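Local coordinates for alpha,alpha-trehalose-phosphate synthase (UDP-forming) (Burkholderia xenovorans, PDB 5V0T), which belongs to glycosyltransferase family 20, whose members adopt the GT-B fold of two Rossmann-like domains, at residues S170-V183 against R201-G213. Residues are numbered along the deposited sequence; the frame is centred on the assembly and turned at random.
Sequences SQVLLAVPPHRELV and RAFCDYIVNEANG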
loop_
_atom_site.group_PDB
_atom_site.type_symbol
_atom_site.label_atom_id
_atom_site.label_comp_id
_atom_site.label_asym_id
_atom_site.label_seq_id
_atom_site.Cartn_x
_atom_site.Cartn_y
_atom_site.Cartn_z
ATOM N N SER A 170 4.295 17.743 -8.574
ATOM C CA SER A 170 4.797 17.842 -9.945
ATOM C C SER A 170 6.308 18.072 -9.986
ATOM O O SER A 170 6.999 17.513 -10.848
ATOM C CB SER A 170 4.061 18.944 -10.710
ATOM O OG SER A 170 4.315 20.218 -10.154
ATOM N N GLN A 171 6.844 18.884 -9.061
ATOM C CA GLN A 171 8.280 19.173 -9.069
ATOM C C GLN A 171 9.106 17.926 -8.803
ATOM O O GLN A 171 10.250 17.824 -9.261
ATOM C CB GLN A 171 8.634 20.240 -8.024
ATOM C CG GLN A 171 8.323 21.654 -8.450
ATOM C CD GLN A 171 9.129 22.048 -9.688
ATOM O OE1 GLN A 171 10.337 21.825 -9.749
ATOM N NE2 GLN A 171 8.453 22.582 -10.691
ATOM N N VAL A 172 8.565 17.004 -8.016
ATOM C CA VAL A 172 9.233 15.742 -7.726
ATOM C C VAL A 172 9.104 14.780 -8.907
ATOM O O VAL A 172 10.057 14.071 -9.251
ATOM C CB VAL A 172 8.649 15.152 -6.426
ATOM C CG1 VAL A 172 9.070 13.706 -6.238
ATOM C CG2 VAL A 172 9.072 16.016 -5.214
ATOM N N LEU A 173 7.947 14.777 -9.572
ATOM C CA LEU A 173 7.748 13.913 -10.737
ATOM C C LEU A 173 8.697 14.283 -11.883
ATOM O O LEU A 173 9.097 13.412 -12.664
ATOM C CB LEU A 173 6.293 13.999 -11.195
ATOM C CG LEU A 173 5.884 13.163 -12.422
ATOM C CD1 LEU A 173 6.098 11.672 -12.145
ATOM C CD2 LEU A 173 4.438 13.440 -12.789
ATOM N N LEU A 174 9.102 15.553 -11.973
ATOM C CA LEU A 174 10.026 15.984 -13.025
ATOM C C LEU A 174 11.357 15.242 -12.991
ATOM O O LEU A 174 12.071 15.242 -14.000
ATOM C CB LEU A 174 10.298 17.484 -12.930
ATOM C CG LEU A 174 9.104 18.410 -13.159
ATOM C CD1 LEU A 174 9.539 19.882 -13.026
ATOM C CD2 LEU A 174 8.464 18.132 -14.498
ATOM N N ALA A 175 11.712 14.628 -11.857
ATOM C CA ALA A 175 12.934 13.838 -11.780
ATOM C C ALA A 175 12.860 12.564 -12.616
ATOM O O ALA A 175 13.905 12.007 -12.960
ATOM C CB ALA A 175 13.246 13.467 -10.326
ATOM N N VAL A 176 11.663 12.078 -12.920
ATOM C CA VAL A 176 11.498 10.906 -13.783
ATOM C C VAL A 176 11.652 11.397 -15.217
ATOM O O VAL A 176 10.779 12.126 -15.700
ATOM C CB VAL A 176 10.134 10.229 -13.561
ATOM C CG1 VAL A 176 9.957 9.027 -14.481
ATOM C CG2 VAL A 176 9.962 9.813 -12.101
ATOM N N PRO A 177 12.725 11.052 -15.927
ATOM C CA PRO A 177 12.986 11.697 -17.224
ATOM C C PRO A 177 11.817 11.549 -18.189
ATOM O O PRO A 177 11.422 12.545 -18.813
ATOM C CB PRO A 177 14.261 10.989 -17.715
ATOM C CG PRO A 177 14.993 10.706 -16.423
ATOM C CD PRO A 177 13.868 10.219 -15.509
ATOM N N PRO A 178 11.163 10.350 -18.310
ATOM C CA PRO A 178 9.988 10.277 -19.203
ATOM C C PRO A 178 8.664 10.679 -18.550
ATOM O O PRO A 178 7.618 10.122 -18.895
ATOM C CB PRO A 178 9.961 8.802 -19.624
ATOM C CG PRO A 178 10.526 8.086 -18.459
ATOM C CD PRO A 178 11.568 8.997 -17.863
ATOM N N HIS A 179 8.684 11.660 -17.640
ATOM C CA HIS A 179 7.454 12.074 -16.957
ATOM C C HIS A 179 6.342 12.452 -17.943
ATOM O O HIS A 179 5.171 12.125 -17.721
ATOM C CB HIS A 179 7.747 13.246 -15.995
ATOM C CG HIS A 179 8.423 14.419 -16.643
ATOM N ND1 HIS A 179 7.731 15.406 -17.312
ATOM C CD2 HIS A 179 9.733 14.762 -16.722
ATOM C CE1 HIS A 179 8.584 16.299 -17.786
ATOM N NE2 HIS A 179 9.806 15.928 -17.444
ATOM N N ARG A 180 6.689 13.127 -19.039
ATOM C CA ARG A 180 5.660 13.589 -19.967
ATOM C C ARG A 180 4.991 12.423 -20.683
ATOM O O ARG A 180 3.769 12.425 -20.869
ATOM C CB ARG A 180 6.255 14.569 -20.979
ATOM C CG ARG A 180 5.241 15.093 -21.999
ATOM C CD ARG A 180 5.857 16.141 -22.921
ATOM N NE ARG A 180 4.909 16.620 -23.925
ATOM C CZ ARG A 180 4.127 17.688 -23.776
ATOM N NH1 ARG A 180 3.300 18.042 -24.753
ATOM N NH2 ARG A 180 4.170 18.403 -22.656
ATOM N N GLU A 181 5.774 11.420 -21.092
ATOM C CA GLU A 181 5.200 10.244 -21.742
ATOM C C GLU A 181 4.314 9.465 -20.775
ATOM O O GLU A 181 3.277 8.916 -21.170
ATOM C CB GLU A 181 6.314 9.343 -22.290
ATOM C CG GLU A 181 7.067 9.894 -23.494
ATOM C CD GLU A 181 7.972 11.097 -23.177
ATOM O OE1 GLU A 181 8.402 11.281 -22.008
ATOM O OE2 GLU A 181 8.248 11.876 -24.119
ATOM N N LEU A 182 4.715 9.398 -19.506
ATOM C CA LEU A 182 3.900 8.720 -18.501
ATOM C C LEU A 182 2.567 9.428 -18.311
ATOM O O LEU A 182 1.507 8.790 -18.296
ATOM C CB LEU A 182 4.655 8.641 -17.169
ATOM C CG LEU A 182 5.811 7.644 -17.093
ATOM C CD1 LEU A 182 6.642 7.883 -15.837
ATOM C CD2 LEU A 182 5.251 6.231 -17.108
ATOM N N VAL A 183 2.595 10.752 -18.147
ATOM C CA VAL A 183 1.338 11.448 -17.884
ATOM C C VAL A 183 0.451 11.439 -19.121
ATOM O O VAL A 183 -0.774 11.319 -19.019
ATOM C CB VAL A 183 1.597 12.879 -17.376
ATOM C CG1 VAL A 183 0.273 13.621 -17.206
ATOM C CG2 VAL A 183 2.357 12.839 -16.038
ATOM N N ARG A 201 -4.530 16.563 -6.407
ATOM C CA ARG A 201 -4.022 17.919 -6.593
ATOM C C ARG A 201 -2.662 17.909 -7.293
ATOM O O ARG A 201 -2.400 18.746 -8.166
ATOM C CB ARG A 201 -3.938 18.624 -5.235
ATOM C CG ARG A 201 -3.642 20.120 -5.304
ATOM C CD ARG A 201 -3.888 20.813 -3.956
ATOM N NE ARG A 201 -2.959 20.370 -2.914
ATOM C CZ ARG A 201 -3.332 19.760 -1.790
ATOM N NH1 ARG A 201 -4.616 19.527 -1.558
ATOM N NH2 ARG A 201 -2.426 19.392 -0.894
ATOM N N ALA A 202 -1.781 16.969 -6.916
ATOM C CA ALA A 202 -0.465 16.890 -7.540
ATOM C C ALA A 202 -0.579 16.547 -9.016
ATOM O O ALA A 202 0.127 17.133 -9.852
ATOM C CB ALA A 202 0.410 15.860 -6.818
ATOM N N PHE A 203 -1.461 15.603 -9.355
ATOM C CA PHE A 203 -1.718 15.294 -10.761
ATOM C C PHE A 203 -2.187 16.534 -11.511
ATOM O O PHE A 203 -1.656 16.862 -12.583
ATOM C CB PHE A 203 -2.748 14.165 -10.882
ATOM C CG PHE A 203 -3.201 13.907 -12.297
ATOM C CD1 PHE A 203 -2.394 13.204 -13.179
ATOM C CD2 PHE A 203 -4.431 14.385 -12.743
ATOM C CE1 PHE A 203 -2.815 12.971 -14.498
ATOM C CE2 PHE A 203 -4.861 14.165 -14.060
ATOM C CZ PHE A 203 -4.051 13.464 -14.936
ATOM N N CYS A 204 -3.176 17.252 -10.959
ATOM C CA CYS A 204 -3.687 18.435 -11.651
ATOM C C CYS A 204 -2.636 19.528 -11.753
ATOM O O CYS A 204 -2.587 20.250 -12.758
ATOM C CB CYS A 204 -4.932 18.973 -10.942
ATOM S SG CYS A 204 -6.323 17.826 -10.980
ATOM N N ASP A 205 -1.782 19.651 -10.736
ATOM C CA ASP A 205 -0.696 20.625 -10.787
ATOM C C ASP A 205 0.241 20.344 -11.964
ATOM O O ASP A 205 0.662 21.269 -12.666
ATOM C CB ASP A 205 0.071 20.599 -9.461
ATOM C CG ASP A 205 1.010 21.775 -9.297
ATOM O OD1 ASP A 205 0.567 22.925 -9.494
ATOM O OD2 ASP A 205 2.187 21.557 -8.949
ATOM N N TYR A 206 0.575 19.069 -12.197
ATOM C CA TYR A 206 1.386 18.732 -13.367
ATOM C C TYR A 206 0.646 19.070 -14.658
ATOM O O TYR A 206 1.210 19.695 -15.567
ATOM C CB TYR A 206 1.776 17.248 -13.340
ATOM C CG TYR A 206 2.693 16.868 -14.497
ATOM C CD1 TYR A 206 2.177 16.591 -15.763
ATOM C CD2 TYR A 206 4.070 16.806 -14.325
ATOM C CE1 TYR A 206 3.004 16.271 -16.828
ATOM C CE2 TYR A 206 4.903 16.468 -15.379
ATOM C CZ TYR A 206 4.363 16.198 -16.631
ATOM O OH TYR A 206 5.184 15.880 -17.694
ATOM N N ILE A 207 -0.620 18.655 -14.762
ATOM C CA ILE A 207 -1.406 18.918 -15.974
ATOM C C ILE A 207 -1.400 20.408 -16.311
ATOM O O ILE A 207 -1.180 20.808 -17.468
ATOM C CB ILE A 207 -2.844 18.393 -15.797
ATOM C CG1 ILE A 207 -2.869 16.855 -15.725
ATOM C CG2 ILE A 207 -3.751 18.932 -16.899
ATOM C CD1 ILE A 207 -2.469 16.166 -17.016
ATOM N N VAL A 208 -1.648 21.256 -15.306
ATOM C CA VAL A 208 -1.779 22.691 -15.568
ATOM C C VAL A 208 -0.417 23.338 -15.799
ATOM O O VAL A 208 -0.248 24.140 -16.721
ATOM C CB VAL A 208 -2.544 23.370 -14.413
ATOM C CG1 VAL A 208 -2.460 24.883 -14.527
ATOM C CG2 VAL A 208 -4.001 22.905 -14.397
ATOM N N ASN A 209 0.581 22.985 -14.989
ATOM C CA ASN A 209 1.838 23.721 -14.966
ATOM C C ASN A 209 2.963 23.067 -15.757
ATOM O O ASN A 209 3.937 23.754 -16.080
ATOM C CB ASN A 209 2.289 23.931 -13.520
ATOM C CG ASN A 209 1.410 24.912 -12.799
ATOM O OD1 ASN A 209 1.195 26.014 -13.283
ATOM N ND2 ASN A 209 0.862 24.509 -11.659
ATOM N N GLU A 210 2.860 21.781 -16.085
ATOM C CA GLU A 210 3.865 21.119 -16.905
ATOM C C GLU A 210 3.335 20.582 -18.230
ATOM O O GLU A 210 4.119 20.435 -19.165
ATOM C CB GLU A 210 4.524 19.963 -16.119
ATOM C CG GLU A 210 5.098 20.390 -14.778
ATOM C CD GLU A 210 6.192 21.449 -14.909
ATOM O OE1 GLU A 210 6.835 21.527 -15.980
ATOM O OE2 GLU A 210 6.408 22.205 -13.937
ATOM N N ALA A 211 2.039 20.289 -18.347
ATOM C CA ALA A 211 1.481 19.753 -19.589
ATOM C C ALA A 211 0.630 20.761 -20.349
ATOM O O ALA A 211 0.081 20.419 -21.404
ATOM C CB ALA A 211 0.648 18.492 -19.308
ATOM N N ASN A 212 0.500 21.988 -19.843
ATOM C CA ASN A 212 -0.251 23.047 -20.524
ATOM C C ASN A 212 -1.721 22.662 -20.711
ATOM O O ASN A 212 -2.390 23.133 -21.628
ATOM C CB ASN A 212 0.407 23.412 -21.866
ATOM C CG ASN A 212 -0.181 24.665 -22.489
ATOM O OD1 ASN A 212 -0.135 25.745 -21.899
ATOM N ND2 ASN A 212 -0.744 24.523 -23.688
ATOM N N GLY A 213 -2.245 21.811 -19.828
ATOM C CA GLY A 213 -3.622 21.377 -19.893
ATOM C C GLY A 213 -4.498 22.106 -18.890
ATOM O O GLY A 213 -4.120 23.125 -18.307
HETATM O O HOH W 1 2.576 19.545 -7.134
HETATM O O HOH W 2 5.891 21.922 -11.391
HETATM O O HOH W 3 4.752 17.680 -19.679
HETATM O O HOH W 4 2.195 20.042 -23.910
#
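Y206 reaches out from helix 201-209 as a knob into the hole formed by S170, L173, H179 and V183. With CG anti to the backbone N (chi1 -177°), its ring is carried straight into this hole. V183 CG2 lies over one face, 3.6 Å from Y206 CE1, while E210 CB of its own segment covers the centre of the opposite face. L173 CD2 meets Y206 CD2 at 3.7 Å, the two side chains crossing at about a right angle. At the far end the phenol oxygen is held by H179: ND1 and OH lie 2.6 Å apart in a nearly straight hydrogen bond (166°), each atom at the edge of the other's ring, near its plane, with the two rings turned 73° against each other. The other branch of V183, CG1, packs on I207 CD1 (3.7 Å); I207 also touches I225 and A227 of strand 223-227. Here two successive helices of the N-terminal Rossmann-like domain of a GT-B fold meet, 179-186 and 197-209, linked in sequence by strand 191-194. L173 touches F98 and L182 touches L94 of helix 79-98. The packed part has a polar edge, where the buried S170 OG donates to D205 OD2 (2.8 Å) from above the carboxylate plane, and one water links S170 N to the same oxygen. The looser, solvent side is water-mediated. A second water joins S170 OG, Q171 NE2 and E210 OE2, whereas the amide and carboxylate themselves stay 3.9 Å apart (NE2 to OE2). A third water bonds Y206 OH and donates to E210 O; R180, modelled in two conformers, brings NH2 to it in one of them.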